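Local coordinates for RagB/SusD family nutrient uptake outer membrane protein (Bacteroides thetaiotaomicron, PDB 7KV2) that probably binds beta-glucan at the outer surface of the outer membrane, as a SusD-family surface glycan-binding protein of a human gut bacterium, at residues A53-P56 with L57-P60; M107-G110 with L111-A115. All coordinates share one frame; numbering follows the deposited sequence.

Coming from the N terminus, at the end of helix 43-53 the chain enters contact 1, where 53-56 and 57-60 are joined directly and wind into a short 3-10 turn. Contact 2 follows in series, neither crossing the first nor enclosed by it: 107-110 leads into 111-115, at the beginning of helix 110-130. Neither closes a long loop, but the two meet in space, their centres about 12 Å apart. Trp59, Pro60 and Pro56 pack on Cys114, and Pro60 also touches Leu111. The turn after one helix thereby rests on the start of another, and side chains from both reach helix 137-162, all within the starch-binding-associating family region.

Contact 1: A53-P56 with L57-P60; sequences AYDP and LHWP
Pro56 lies against one face of the Trp59 indole, its CA 3.6 Å from the centroid of the five-membered ring in a CH-pi contact. Farther along the same indole, Pro56 CG reaches the six-membered ring, 3.9 Å from Trp59 CH2. Trp59 CG stands anti to its own carbonyl carbon (chi1 -72°), which folds the indole back beside the proline. His58 NE2 donates to Asp55 OD1 at 2.9 Å, using the oxygen's anti lone pair. This acceptor lies in the imidazole plane, while the carboxylate is turned almost perpendicular to it (87°). The Asp55 carbonyl oxygen sits over one face of each ring, imidazole and indole. Tyr54 and Leu57 run side by side, with CD2 of the tyrosine 4.0 Å from CD1 of the leucine.

The backbone sets these neighbours in place. Leu57 N bonds to Tyr54 O, His58 N to Asp55 O at 3.0 Å, and Trp59 N to Pro56 O, three successive i to i+3 bonds of a 3-10 turn. Further out, Tyr54 OH is held by Gln146 and Val215 N, Trp59 NE1 makes a weak bond to Leu292 O, and helix 110-130 meets the indole through Cys114, Ser117 and Arg121. Replacing Trp59 with an alanine would probably uncover one side of Pro56 and open a gap toward Cys114 and Ser117.

The in-plane bond to OD1, with Asp55 O over the ring face, limits rotation of the imidazole. Asp55 OD2 has a long, weak ion pair with Arg121, so the carboxylate faces a histidine and an arginine; this setting would favour its negative form and probably polarise the His-carboxylate pair.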
ATOM      1  N   ALA A  53       9.819 -14.202   8.312  1.00 23.97           N
ATOM      2  CA  ALA A  53      10.303 -12.940   7.699  1.00 24.32           C
ATOM      3  C   ALA A  53       9.165 -12.214   6.953  1.00 22.77           C
ATOM      4  O   ALA A  53       9.330 -11.005   6.691  1.00 23.95           O
ATOM      5  CB  ALA A  53      11.440 -13.177   6.762  1.00 24.62           C
ATOM      6  N   TYR A  54       8.127 -12.948   6.540  1.00 22.79           N
ATOM      7  CA  TYR A  54       6.925 -12.380   5.867  1.00 22.37           C
ATOM      8  C   TYR A  54       5.954 -11.753   6.876  1.00 21.73           C
ATOM      9  O   TYR A  54       5.077 -10.960   6.450  1.00 20.67           O
ATOM     10  CB  TYR A  54       6.174 -13.462   5.076  1.00 22.11           C
ATOM     11  CG  TYR A  54       6.803 -13.916   3.781  1.00 20.64           C
ATOM     12  CD1 TYR A  54       7.751 -14.929   3.757  1.00 21.36           C
ATOM     13  CD2 TYR A  54       6.446 -13.353   2.570  1.00 19.84           C
ATOM     14  CE1 TYR A  54       8.322 -15.352   2.563  1.00 20.08           C
ATOM     15  CE2 TYR A  54       6.989 -13.784   1.356  1.00 20.52           C
ATOM     16  CZ  TYR A  54       7.929 -14.798   1.347  1.00 20.55           C
ATOM     17  OH  TYR A  54       8.486 -15.215   0.167  1.00 21.16           O
ATOM     18  N   ASP A  55       6.012 -12.093   8.167  1.00 20.51           N
ATOM     19  CA  ASP A  55       4.894 -11.746   9.080  1.00 24.67           C
ATOM     20  C   ASP A  55       4.735 -10.237   9.201  1.00 21.65           C
ATOM     21  O   ASP A  55       3.609  -9.750   9.256  1.00 21.92           O
ATOM     22  CB  ASP A  55       5.050 -12.405  10.449  1.00 29.09           C
ATOM     23  CG  ASP A  55       4.456 -13.792  10.484  1.00 33.68           C
ATOM     24  OD1 ASP A  55       3.300 -13.956  10.043  1.00 30.49           O
ATOM     25  OD2 ASP A  55       5.168 -14.712  10.938  1.00 37.90           O
ATOM     26  N   PRO A  56       5.818  -9.438   9.332  1.00 20.72           N
ATOM     27  CA  PRO A  56       5.666  -7.988   9.519  1.00 20.62           C
ATOM     28  C   PRO A  56       4.955  -7.271   8.349  1.00 19.98           C
ATOM     29  O   PRO A  56       4.447  -6.189   8.544  1.00 20.82           O
ATOM     30  CB  PRO A  56       7.116  -7.533   9.732  1.00 21.87           C
ATOM     31  CG  PRO A  56       7.748  -8.749  10.374  1.00 22.36           C
ATOM     32  CD  PRO A  56       7.221  -9.882   9.515  1.00 21.86           C
ATOM     33  N   LEU A  57       4.895  -7.897   7.170  1.00 18.80           N
ATOM     34  CA  LEU A  57       4.031  -7.391   6.060  1.00 18.51           C
ATOM     35  C   LEU A  57       2.623  -7.092   6.578  1.00 18.14           C
ATOM     36  O   LEU A  57       2.053  -6.052   6.126  1.00 18.77           O
ATOM     37  CB  LEU A  57       3.944  -8.395   4.898  1.00 19.13           C
ATOM     38  CG  LEU A  57       5.215  -8.576   4.086  1.00 20.48           C
ATOM     39  CD1 LEU A  57       5.020  -9.702   3.095  1.00 21.06           C
ATOM     40  CD2 LEU A  57       5.660  -7.295   3.387  1.00 19.40           C
ATOM     41  N   HIS A  58       2.038  -7.946   7.425  1.00 17.71           N
ATOM     42  CA  HIS A  58       0.615  -7.831   7.813  1.00 19.39           C
ATOM     43  C   HIS A  58       0.482  -7.162   9.171  1.00 19.14           C
ATOM     44  O   HIS A  58      -0.582  -7.214   9.699  1.00 18.67           O
ATOM     45  CB  HIS A  58      -0.147  -9.163   7.760  1.00 20.47           C
ATOM     46  CG  HIS A  58       0.338 -10.223   8.693  1.00 23.63           C
ATOM     47  ND1 HIS A  58      -0.057 -10.310  10.015  1.00 26.73           N
ATOM     48  CD2 HIS A  58       1.173 -11.253   8.480  1.00 23.48           C
ATOM     49  CE1 HIS A  58       0.546 -11.354  10.577  1.00 25.12           C
ATOM     50  NE2 HIS A  58       1.280 -11.959   9.654  1.00 24.03           N
ATOM     51  N   TRP A  59       1.501  -6.480   9.683  1.00 19.45           N
ATOM     52  CA  TRP A  59       1.440  -5.827  11.018  1.00 19.47           C
ATOM     53  C   TRP A  59       0.929  -4.385  11.033  1.00 19.16           C
ATOM     54  O   TRP A  59       0.227  -4.059  11.984  1.00 19.01           O
ATOM     55  CB  TRP A  59       2.847  -5.858  11.651  1.00 20.49           C
ATOM     56  CG  TRP A  59       3.260  -7.221  12.110  1.00 20.08           C
ATOM     57  CD1 TRP A  59       2.590  -8.399  11.964  1.00 22.35           C
ATOM     58  CD2 TRP A  59       4.505  -7.545  12.776  1.00 22.53           C
ATOM     59  NE1 TRP A  59       3.328  -9.429  12.494  1.00 24.43           N
ATOM     60  CE2 TRP A  59       4.509  -8.939  12.992  1.00 24.29           C
ATOM     61  CE3 TRP A  59       5.603  -6.792  13.200  1.00 25.74           C
ATOM     62  CZ2 TRP A  59       5.565  -9.593  13.632  1.00 24.85           C
ATOM     63  CZ3 TRP A  59       6.638  -7.432  13.850  1.00 26.42           C
ATOM     64  CH2 TRP A  59       6.613  -8.811  14.064  1.00 26.35           C
ATOM     65  N   PRO A  60       1.388  -3.458  10.149  1.00 17.37           N
ATOM     66  CA  PRO A  60       1.317  -2.028  10.433  1.00 18.46           C
ATOM     67  C   PRO A  60      -0.077  -1.427  10.604  1.00 16.49           C
ATOM     68  O   PRO A  60      -0.227  -0.432  11.323  1.00 16.71           O
ATOM     69  CB  PRO A  60       2.033  -1.305   9.275  1.00 19.61           C
ATOM     70  CG  PRO A  60       2.357  -2.341   8.270  1.00 18.74           C
ATOM     71  CD  PRO A  60       2.126  -3.697   8.911  1.00 17.44           C
TER

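Contact 2: M107-G110 with L111-A115; sequences MIYG and LWKCA. With EDO (1,2-ethanediol), chain D.
At the junction of 107-110 with 111-115 the backbone enters a helix: Lys113 N bonds to Tyr109 O at 3.2 Å, and Cys114 N to Gly110 O at 2.8 Å. Over one face of the Tyr109 ring lies Lys113, its CE 3.4 Å from the centroid and only 7° off the ring normal. Lys113 NZ lies 4.1 Å from the Tyr109 ring centroid, a cation-pi contact. The lysine reaches this position because its chain is extended beyond CG, with chi2 to chi4 all near 180°. The tyrosine also turns an edge toward the face of the Trp112 five-membered ring in an offset edge-to-face pair, planes at 65°, bringing its CE1 3.9 Å from Trp112 CD1. Tyr109 OH is hydrogen-bonded to Glu502 OE2, so the ring is held at its far end as well. Ahead of the helix, Met107 N donates to O1 of an ethanediol molecule, probably from the crystallisation liquor. With Tyr109 as N-cap, Glu66 takes up the backbone N-H groups of Tyr109 and Gly110, and Asn68 OD1 that of Leu111, at the start of helix 110-130 in the helical SusD fold.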
ATOM      1  N   MET A 107       4.219  11.762  16.174  1.00 26.25           N
ATOM      2  CA  MET A 107       4.441  11.172  14.835  1.00 26.98           C
ATOM      3  C   MET A 107       4.040   9.699  14.865  1.00 26.44           C
ATOM      4  O   MET A 107       3.890   9.142  15.954  1.00 25.20           O
ATOM      5  CB  MET A 107       5.888  11.326  14.379  1.00 26.64           C
ATOM      6  CG  MET A 107       6.029  12.274  13.196  1.00 28.22           C
ATOM      7  SD  MET A 107       5.190  11.535  11.708  1.00 31.39           S
ATOM      8  CE  MET A 107       6.322  10.196  11.376  1.00 25.26           C
ATOM      9  N   ILE A 108       3.760   9.116  13.697  1.00 23.14           N
ATOM     10  CA  ILE A 108       3.502   7.665  13.630  1.00 22.90           C
ATOM     11  C   ILE A 108       4.838   6.970  13.906  1.00 23.61           C
ATOM     12  O   ILE A 108       5.912   7.521  13.542  1.00 26.31           O
ATOM     13  CB  ILE A 108       2.822   7.265  12.304  1.00 20.72           C
ATOM     14  CG1 ILE A 108       3.590   7.696  11.064  1.00 21.96           C
ATOM     15  CG2 ILE A 108       1.420   7.818  12.328  1.00 18.89           C
ATOM     16  CD1 ILE A 108       3.364   6.794   9.863  1.00 22.92           C
ATOM     17  N   TYR A 109       4.760   5.841  14.574  1.00 23.24           N
ATOM     18  CA  TYR A 109       5.948   5.064  15.019  1.00 25.23           C
ATOM     19  C   TYR A 109       5.753   3.560  14.744  1.00 23.69           C
ATOM     20  O   TYR A 109       6.756   2.851  14.561  1.00 24.77           O
ATOM     21  CB  TYR A 109       6.177   5.433  16.490  1.00 26.76           C
ATOM     22  CG  TYR A 109       7.535   5.125  17.074  1.00 28.10           C
ATOM     23  CD1 TYR A 109       8.582   4.655  16.300  1.00 27.73           C
ATOM     24  CD2 TYR A 109       7.755   5.323  18.429  1.00 28.68           C
ATOM     25  CE1 TYR A 109       9.812   4.356  16.871  1.00 29.09           C
ATOM     26  CE2 TYR A 109       8.985   5.046  19.004  1.00 28.81           C
ATOM     27  CZ  TYR A 109      10.009   4.553  18.224  1.00 29.38           C
ATOM     28  OH  TYR A 109      11.243   4.284  18.762  1.00 34.25           O
ATOM     29  N   GLY A 110       4.509   3.080  14.658  1.00 24.58           N
ATOM     30  CA  GLY A 110       4.219   1.649  14.401  1.00 21.46           C
ATOM     31  C   GLY A 110       4.883   1.159  13.123  1.00 20.45           C
ATOM     32  O   GLY A 110       5.520   0.077  13.111  1.00 22.91           O
ATOM     33  N   LEU A 111       4.786   1.938  12.059  1.00 19.81           N
ATOM     34  CA  LEU A 111       5.233   1.500  10.722  1.00 20.34           C
ATOM     35  C   LEU A 111       6.753   1.363  10.748  1.00 20.41           C
ATOM     36  O   LEU A 111       7.290   0.455  10.158  1.00 21.19           O
ATOM     37  CB  LEU A 111       4.770   2.526   9.671  1.00 20.41           C
ATOM     38  CG  LEU A 111       5.259   2.279   8.244  1.00 19.92           C
ATOM     39  CD1 LEU A 111       4.733   0.957   7.714  1.00 22.63           C
ATOM     40  CD2 LEU A 111       4.832   3.409   7.316  1.00 21.31           C
ATOM     41  N   TRP A 112       7.426   2.305  11.400  1.00 21.30           N
ATOM     42  CA  TRP A 112       8.896   2.263  11.592  1.00 21.33           C
ATOM     43  C   TRP A 112       9.275   0.931  12.268  1.00 19.43           C
ATOM     44  O   TRP A 112      10.128   0.235  11.761  1.00 21.49           O
ATOM     45  CB  TRP A 112       9.276   3.498  12.415  1.00 22.79           C
ATOM     46  CG  TRP A 112      10.731   3.554  12.779  1.00 24.93           C
ATOM     47  CD1 TRP A 112      11.406   2.761  13.673  1.00 26.82           C
ATOM     48  CD2 TRP A 112      11.689   4.468  12.238  1.00 26.15           C
ATOM     49  NE1 TRP A 112      12.735   3.119  13.703  1.00 25.57           N
ATOM     50  CE2 TRP A 112      12.941   4.153  12.832  1.00 27.42           C
ATOM     51  CE3 TRP A 112      11.629   5.510  11.306  1.00 26.36           C
ATOM     52  CZ2 TRP A 112      14.094   4.876  12.534  1.00 28.04           C
ATOM     53  CZ3 TRP A 112      12.778   6.205  10.997  1.00 28.95           C
ATOM     54  CH2 TRP A 112      13.993   5.892  11.619  1.00 28.19           C
ATOM     55  N   LYS A 113       8.609   0.580  13.351  1.00 21.95           N
ATOM     56  CA  LYS A 113       8.910  -0.621  14.162  1.00 25.14           C
ATOM     57  C   LYS A 113       8.592  -1.869  13.336  1.00 25.24           C
ATOM     58  O   LYS A 113       9.379  -2.809  13.380  1.00 21.88           O
ATOM     59  CB  LYS A 113       8.124  -0.623  15.466  1.00 24.10           C
ATOM     60  CG  LYS A 113       8.563   0.439  16.471  1.00 27.16           C
ATOM     61  CD  LYS A 113       7.656   0.511  17.678  1.00 26.30           C
ATOM     62  CE  LYS A 113       7.981   1.669  18.613  1.00 29.01           C
ATOM     63  NZ  LYS A 113       6.983   1.788  19.710  1.00 28.54           N
ATOM     64  N   CYS A 114       7.526  -1.843  12.524  1.00 23.60           N
ATOM     65  CA  CYS A 114       7.207  -2.986  11.634  1.00 21.99           C
ATOM     66  C   CYS A 114       8.283  -3.157  10.570  1.00 18.13           C
ATOM     67  O   CYS A 114       8.676  -4.319  10.296  1.00 21.86           O
ATOM     68  CB  CYS A 114       5.828  -2.836  10.992  1.00 20.45           C
ATOM     69  SG  CYS A 114       4.468  -2.803  12.164  1.00 22.32           S
ATOM     70  N   ALA A 115       8.755  -2.075   9.949  1.00 20.05           N
ATOM     71  CA  ALA A 115       9.744  -2.128   8.864  1.00 20.58           C
ATOM     72  C   ALA A 115      11.027  -2.752   9.403  1.00 22.80           C
ATOM     73  O   ALA A 115      11.590  -3.689   8.755  1.00 20.30           O
ATOM     74  CB  ALA A 115      10.004  -0.750   8.343  1.00 20.36           C
TER
HETATM   75  C1  EDO D 603       6.636   9.387  18.268  1.00 33.28           C
HETATM   76  O1  EDO D 603       6.144  10.673  18.305  1.00 29.70           O
HETATM   77  C2  EDO D 603       7.444   9.094  19.473  1.00 35.56           C
HETATM   78  O2  EDO D 603       8.707   9.716  19.406  1.00 32.93           O